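Local coordinates for twitching motility protein PilT (PDB 2EYU), which probably works as a P-loop ATPase motor that retracts type IV pili and so powers twitching motility, at residues I28-P33 and S39-S44; D89-A94 and L110-T115. The protein carries 1 engineered substitution. All coordinates share one frame; numbering follows the deposited sequence.

Contact 1 of 2, residues I28-P33 and S39-S44; sequences ILVTGP and STTIAS
V30, on the parallel strand 26-31, meets T41 and I42 on the face that helix 38-52 turns to the sheet. All three residues are buried, and the contact is made entirely by carbon. The bond from CA to CB of V30 is aimed at the helix. CB itself already lies over the end of I42, with V30 CB 3.7 Å from I42 CD1 and somewhat farther from CG1. From there the side chain forks. CG1, anti to the backbone N (chi1 172°), is carried up to T41, where V30 CG1 reaches T41 CB at 4.2 Å, a loose contact. The other branch, V30 CG2, runs into I42 CD1 at 3.3 Å, closer than two carbons normally pack. The two side chains run antiparallel, alongside each other. I42 leaves its helix alongside the interface and only its end bends in to V30: a second torsion of -23° nearly eclipses CD1 with CA. This unusual torsion and the short methyl pair go together, so the exact place of CD1 is doubtful, although the pairing of V30 with I42 is not. The same isoleucine also rests on F127 of strand 125-130, next to strand 26-31 in the sheet. T41 turns its CB to V30, while its hydroxyl OG1 is hydrogen-bonded to Q168 OE1 on strand 162-171, so this buried polar atom has a partner and ties the helix to the sheet. Beyond the strand, G32 adopts a backbone conformation in which a CB would jam against the preceding carbonyl O and crowd P33 CD. The strand, the glycine-containing turn and the helix opening near S39 form a strand-loop-helix consistent with a P-loop (Walker A motif), the nucleotide-binding element of P-loop NTPases, with V30 packing the helix onto an inner strand.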
loop_
_atom_site.group_PDB
_atom_site.type_symbol
_atom_site.label_atom_id
_atom_site.label_comp_id
_atom_site.label_asym_id
_atom_site.label_seq_id
_atom_site.Cartn_x
_atom_site.Cartn_y
_atom_site.Cartn_z
ATOM N N ILE A 28 0.537 0.349 6.444
ATOM C CA ILE A 28 1.037 0.606 5.090
ATOM C C ILE A 28 0.215 -0.251 4.126
ATOM O O ILE A 28 0.183 -1.458 4.377
ATOM C CB ILE A 28 2.502 0.224 4.901
ATOM C CG1 ILE A 28 3.467 1.129 5.675
ATOM C CG2 ILE A 28 2.859 0.166 3.419
ATOM C CD1 ILE A 28 4.843 0.542 5.895
ATOM N N LEU A 29 -0.398 0.321 3.101
ATOM C CA LEU A 29 -1.212 -0.470 2.188
ATOM C C LEU A 29 -0.664 -0.455 0.776
ATOM O O LEU A 29 -0.256 0.607 0.301
ATOM C CB LEU A 29 -2.629 0.089 2.131
ATOM C CG LEU A 29 -3.346 0.227 3.476
ATOM C CD1 LEU A 29 -4.767 0.723 3.277
ATOM C CD2 LEU A 29 -3.338 -1.093 4.206
ATOM N N VAL A 30 -0.649 -1.624 0.123
ATOM C CA VAL A 30 -0.151 -1.607 -1.270
ATOM C C VAL A 30 -1.251 -2.220 -2.120
ATOM O O VAL A 30 -1.692 -3.344 -1.826
ATOM C CB VAL A 30 1.182 -2.347 -1.398
ATOM C CG1 VAL A 30 1.608 -2.499 -2.841
ATOM C CG2 VAL A 30 2.271 -1.578 -0.653
ATOM N N THR A 31 -1.749 -1.505 -3.123
ATOM C CA THR A 31 -2.965 -1.995 -3.774
ATOM C C THR A 31 -2.869 -1.998 -5.295
ATOM O O THR A 31 -1.928 -1.501 -5.887
ATOM C CB THR A 31 -4.191 -1.141 -3.392
ATOM O OG1 THR A 31 -4.025 0.151 -3.972
ATOM C CG2 THR A 31 -4.281 -0.952 -1.876
ATOM N N GLY A 32 -3.889 -2.605 -5.908
ATOM C CA GLY A 32 -4.009 -2.690 -7.347
ATOM C C GLY A 32 -4.733 -3.945 -7.812
ATOM O O GLY A 32 -5.004 -4.897 -7.084
ATOM N N PRO A 33 -5.067 -3.957 -9.097
ATOM C CA PRO A 33 -5.850 -5.067 -9.653
ATOM C C PRO A 33 -5.110 -6.385 -9.670
ATOM O O PRO A 33 -4.065 -6.602 -9.048
ATOM C CB PRO A 33 -6.128 -4.565 -11.083
ATOM C CG PRO A 33 -5.020 -3.608 -11.374
ATOM C CD PRO A 33 -4.728 -2.907 -10.070
ATOM N N SER A 39 2.249 -7.788 -4.488
ATOM C CA SER A 39 2.986 -8.681 -3.598
ATOM C C SER A 39 4.489 -8.487 -3.769
ATOM O O SER A 39 5.234 -8.538 -2.791
ATOM C CB SER A 39 2.599 -10.143 -3.849
ATOM O OG SER A 39 3.640 -10.769 -4.584
ATOM N N THR A 40 4.952 -8.241 -4.981
ATOM C CA THR A 40 6.365 -8.035 -5.269
ATOM C C THR A 40 6.878 -6.763 -4.598
ATOM O O THR A 40 8.016 -6.686 -4.113
ATOM C CB THR A 40 6.612 -7.947 -6.787
ATOM O OG1 THR A 40 6.363 -9.221 -7.383
ATOM C CG2 THR A 40 8.067 -7.596 -7.056
ATOM N N THR A 41 6.049 -5.715 -4.553
ATOM C CA THR A 41 6.469 -4.496 -3.852
ATOM C C THR A 41 6.595 -4.766 -2.358
ATOM O O THR A 41 7.635 -4.556 -1.752
ATOM C CB THR A 41 5.477 -3.364 -4.149
ATOM O OG1 THR A 41 5.608 -3.129 -5.561
ATOM C CG2 THR A 41 5.777 -2.033 -3.450
ATOM N N ILE A 42 5.513 -5.248 -1.775
ATOM C CA ILE A 42 5.493 -5.696 -0.394
ATOM C C ILE A 42 6.697 -6.521 0.001
ATOM O O ILE A 42 7.378 -6.368 1.024
ATOM C CB ILE A 42 4.202 -6.547 -0.258
ATOM C CG1 ILE A 42 2.986 -5.662 0.029
ATOM C CG2 ILE A 42 4.385 -7.659 0.750
ATOM C CD1 ILE A 42 3.461 -4.354 0.657
ATOM N N ALA A 43 7.014 -7.490 -0.863
ATOM C CA ALA A 43 8.093 -8.426 -0.532
ATOM C C ALA A 43 9.450 -7.741 -0.586
ATOM O O ALA A 43 10.371 -8.001 0.209
ATOM C CB ALA A 43 7.947 -9.616 -1.468
ATOM N N SER A 44 9.618 -6.834 -1.548
ATOM C CA SER A 44 10.855 -6.081 -1.653
ATOM C C SER A 44 11.045 -5.156 -0.445
ATOM O O SER A 44 12.181 -4.983 0.018
ATOM C CB SER A 44 10.899 -5.237 -2.924
ATOM O OG SER A 44 11.963 -4.284 -2.787
#

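Contact 2 of 2, residues D89-A94 and L110-T115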
loop_
_atom_site.group_PDB
_atom_site.type_symbol
_atom_site.label_atom_id
_atom_site.label_comp_id
_atom_site.label_asym_id
_atom_site.label_seq_id
_atom_site.Cartn_x
_atom_site.Cartn_y
_atom_site.Cartn_z
ATOM N N ASP A 89 -8.235 -15.303 12.434
ATOM C CA ASP A 89 -7.670 -16.226 13.406
ATOM C C ASP A 89 -6.172 -15.998 13.606
ATOM O O ASP A 89 -5.754 -15.570 14.677
ATOM C CB ASP A 89 -7.887 -17.679 12.971
ATOM C CG ASP A 89 -8.031 -18.589 14.182
ATOM O OD1 ASP A 89 -7.239 -19.548 14.304
ATOM O OD2 ASP A 89 -8.930 -18.332 15.000
ATOM N N ALA A 90 -5.425 -16.276 12.551
ATOM C CA ALA A 90 -3.988 -16.104 12.476
ATOM C C ALA A 90 -3.551 -14.691 12.808
ATOM O O ALA A 90 -2.472 -14.399 13.330
ATOM C CB ALA A 90 -3.509 -16.423 11.063
ATOM N N LEU A 91 -4.414 -13.724 12.469
ATOM C CA LEU A 91 -3.896 -12.368 12.744
ATOM C C LEU A 91 -3.857 -12.154 14.248
ATOM O O LEU A 91 -2.853 -11.740 14.833
ATOM C CB LEU A 91 -4.753 -11.364 12.009
ATOM C CG LEU A 91 -4.064 -10.239 11.244
ATOM C CD1 LEU A 91 -5.114 -9.245 10.763
ATOM C CD2 LEU A 91 -3.015 -9.555 12.104
ATOM N N ARG A 92 -4.973 -12.460 14.914
ATOM C CA ARG A 92 -5.002 -12.242 16.361
ATOM C C ARG A 92 -3.966 -13.084 17.097
ATOM O O ARG A 92 -3.551 -12.729 18.204
ATOM C CB ARG A 92 -6.409 -12.491 16.913
ATOM C CG ARG A 92 -6.976 -11.261 17.619
ATOM C CD ARG A 92 -8.453 -11.455 17.952
ATOM N NE ARG A 92 -8.620 -12.356 19.089
ATOM C CZ ARG A 92 -9.706 -12.489 19.836
ATOM N NH1 ARG A 92 -10.797 -11.773 19.594
ATOM N NH2 ARG A 92 -9.732 -13.348 20.855
ATOM N N ALA A 93 -3.525 -14.181 16.508
ATOM C CA ALA A 93 -2.470 -15.030 17.056
ATOM C C ALA A 93 -1.101 -14.400 16.899
ATOM O O ALA A 93 -0.279 -14.318 17.812
ATOM C CB ALA A 93 -2.535 -16.397 16.379
ATOM N N ALA A 94 -0.762 -13.876 15.715
ATOM C CA ALA A 94 0.469 -13.086 15.628
ATOM C C ALA A 94 0.466 -11.905 16.588
ATOM O O ALA A 94 1.478 -11.470 17.144
ATOM C CB ALA A 94 0.635 -12.560 14.208
ATOM N N LEU A 110 -14.373 -7.751 7.520
ATOM C CA LEU A 110 -14.489 -6.863 8.662
ATOM C C LEU A 110 -13.568 -7.304 9.789
ATOM O O LEU A 110 -12.799 -6.533 10.368
ATOM C CB LEU A 110 -15.955 -6.850 9.109
ATOM C CG LEU A 110 -16.338 -5.659 9.994
ATOM C CD1 LEU A 110 -15.608 -4.425 9.485
ATOM C CD2 LEU A 110 -17.844 -5.482 10.046
ATOM N N GLU A 111 -13.624 -8.596 10.136
ATOM C CA GLU A 111 -12.833 -9.041 11.281
ATOM C C GLU A 111 -11.342 -8.818 11.065
ATOM O O GLU A 111 -10.648 -8.418 12.005
ATOM C CB GLU A 111 -13.122 -10.517 11.590
ATOM C CG GLU A 111 -14.612 -10.841 11.586
ATOM C CD GLU A 111 -14.940 -12.157 10.906
ATOM O OE1 GLU A 111 -14.712 -13.221 11.525
ATOM O OE2 GLU A 111 -15.423 -12.134 9.749
ATOM N N THR A 112 -10.842 -9.087 9.866
ATOM C CA THR A 112 -9.428 -8.978 9.554
ATOM C C THR A 112 -8.998 -7.519 9.635
ATOM O O THR A 112 -8.012 -7.139 10.248
ATOM C CB THR A 112 -9.075 -9.418 8.120
ATOM O OG1 THR A 112 -9.377 -10.800 7.946
ATOM C CG2 THR A 112 -7.574 -9.230 7.886
ATOM N N VAL A 113 -9.813 -6.722 8.948
ATOM C CA VAL A 113 -9.590 -5.286 8.900
ATOM C C VAL A 113 -9.572 -4.652 10.289
ATOM O O VAL A 113 -8.728 -3.815 10.620
ATOM C CB VAL A 113 -10.716 -4.615 8.095
ATOM C CG1 VAL A 113 -10.495 -3.110 8.139
ATOM C CG2 VAL A 113 -10.752 -5.092 6.659
ATOM N N GLU A 114 -10.547 -5.032 11.115
ATOM C CA GLU A 114 -10.610 -4.495 12.477
ATOM C C GLU A 114 -9.391 -4.953 13.255
ATOM O O GLU A 114 -8.753 -4.237 14.032
ATOM C CB GLU A 114 -11.890 -4.912 13.202
ATOM C CG GLU A 114 -12.488 -3.833 14.079
ATOM C CD GLU A 114 -11.525 -3.213 15.068
ATOM O OE1 GLU A 114 -10.744 -2.310 14.691
ATOM O OE2 GLU A 114 -11.551 -3.616 16.250
ATOM N N THR A 115 -8.984 -6.207 13.051
ATOM C CA THR A 115 -7.793 -6.585 13.819
ATOM C C THR A 115 -6.580 -5.837 13.286
ATOM O O THR A 115 -5.723 -5.423 14.068
ATOM C CB THR A 115 -7.528 -8.098 13.809
ATOM O OG1 THR A 115 -8.700 -8.808 14.223
ATOM C CG2 THR A 115 -6.443 -8.432 14.821
#
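Two connecting helices of successive beta-alpha-beta crossovers lie side by side here, L91 and R92 of helix 87-97 meeting T112 and T115 of helix 110-121. The axes of the two segments are 9.6 Å apart at closest approach and cross at only 18°, running the same way. L91 reaches into the groove between them. L91 CD1 comes within 3.6 Å of T112 O, near the CG2 methyl of the same threonine, and also lies 4.1 Å from T115 CB; L91 and T112 meet nearly at a right angle. Helix 87-97 leads from strand 74-79 to strand 101-104, and helix 110-121 onward to strand 125-130; accordingly L91 also packs on I102 and V104, and T112 on V104, so the inner edge of the interface is closed by the sheet. On the outer, exposed side the contact is thinner: the R92 chain passes across T115 with R92 CG 4.0 Å from T115 CG2. T115 has CG2 anti to its own N (chi1 -53° for OG1), which turns the methyl to the neighbouring helix and the hydroxyl back along its own. T115 OG1 donates to E111 O at 3.0 Å, tilted 26° from the carbonyl plane, while T115 N binds the same oxygen from the opposite face. Replacing T115 by alanine would probably leave R92 CG without its methyl neighbour and E111 O with one donor fewer. T115 also touches L95, one turn on from L91 in helix 87-97.

How the contacts relate
Contact 1 comes first along the chain and closes before contact 2 opens. Their centres are 19 Å apart and their nearest atoms about 8 Å, so they do not touch. Both are built around one mixed, mainly parallel sheet: contact 1 includes one of its strands, contact 2 joins two helices packed on it. Contact 1 has its centre about 6 Å from the centre of the folded chain; that of contact 2 is about 18 Å out, where helices 87-97 and 110-121 cover the sheet around strand 101-104. Strand 125-130 links the regions, following helix 110-121 and pairing with strand 26-31. The probable nucleotide-binding loop thus stands on an inner strand, and the helix pair builds the flank.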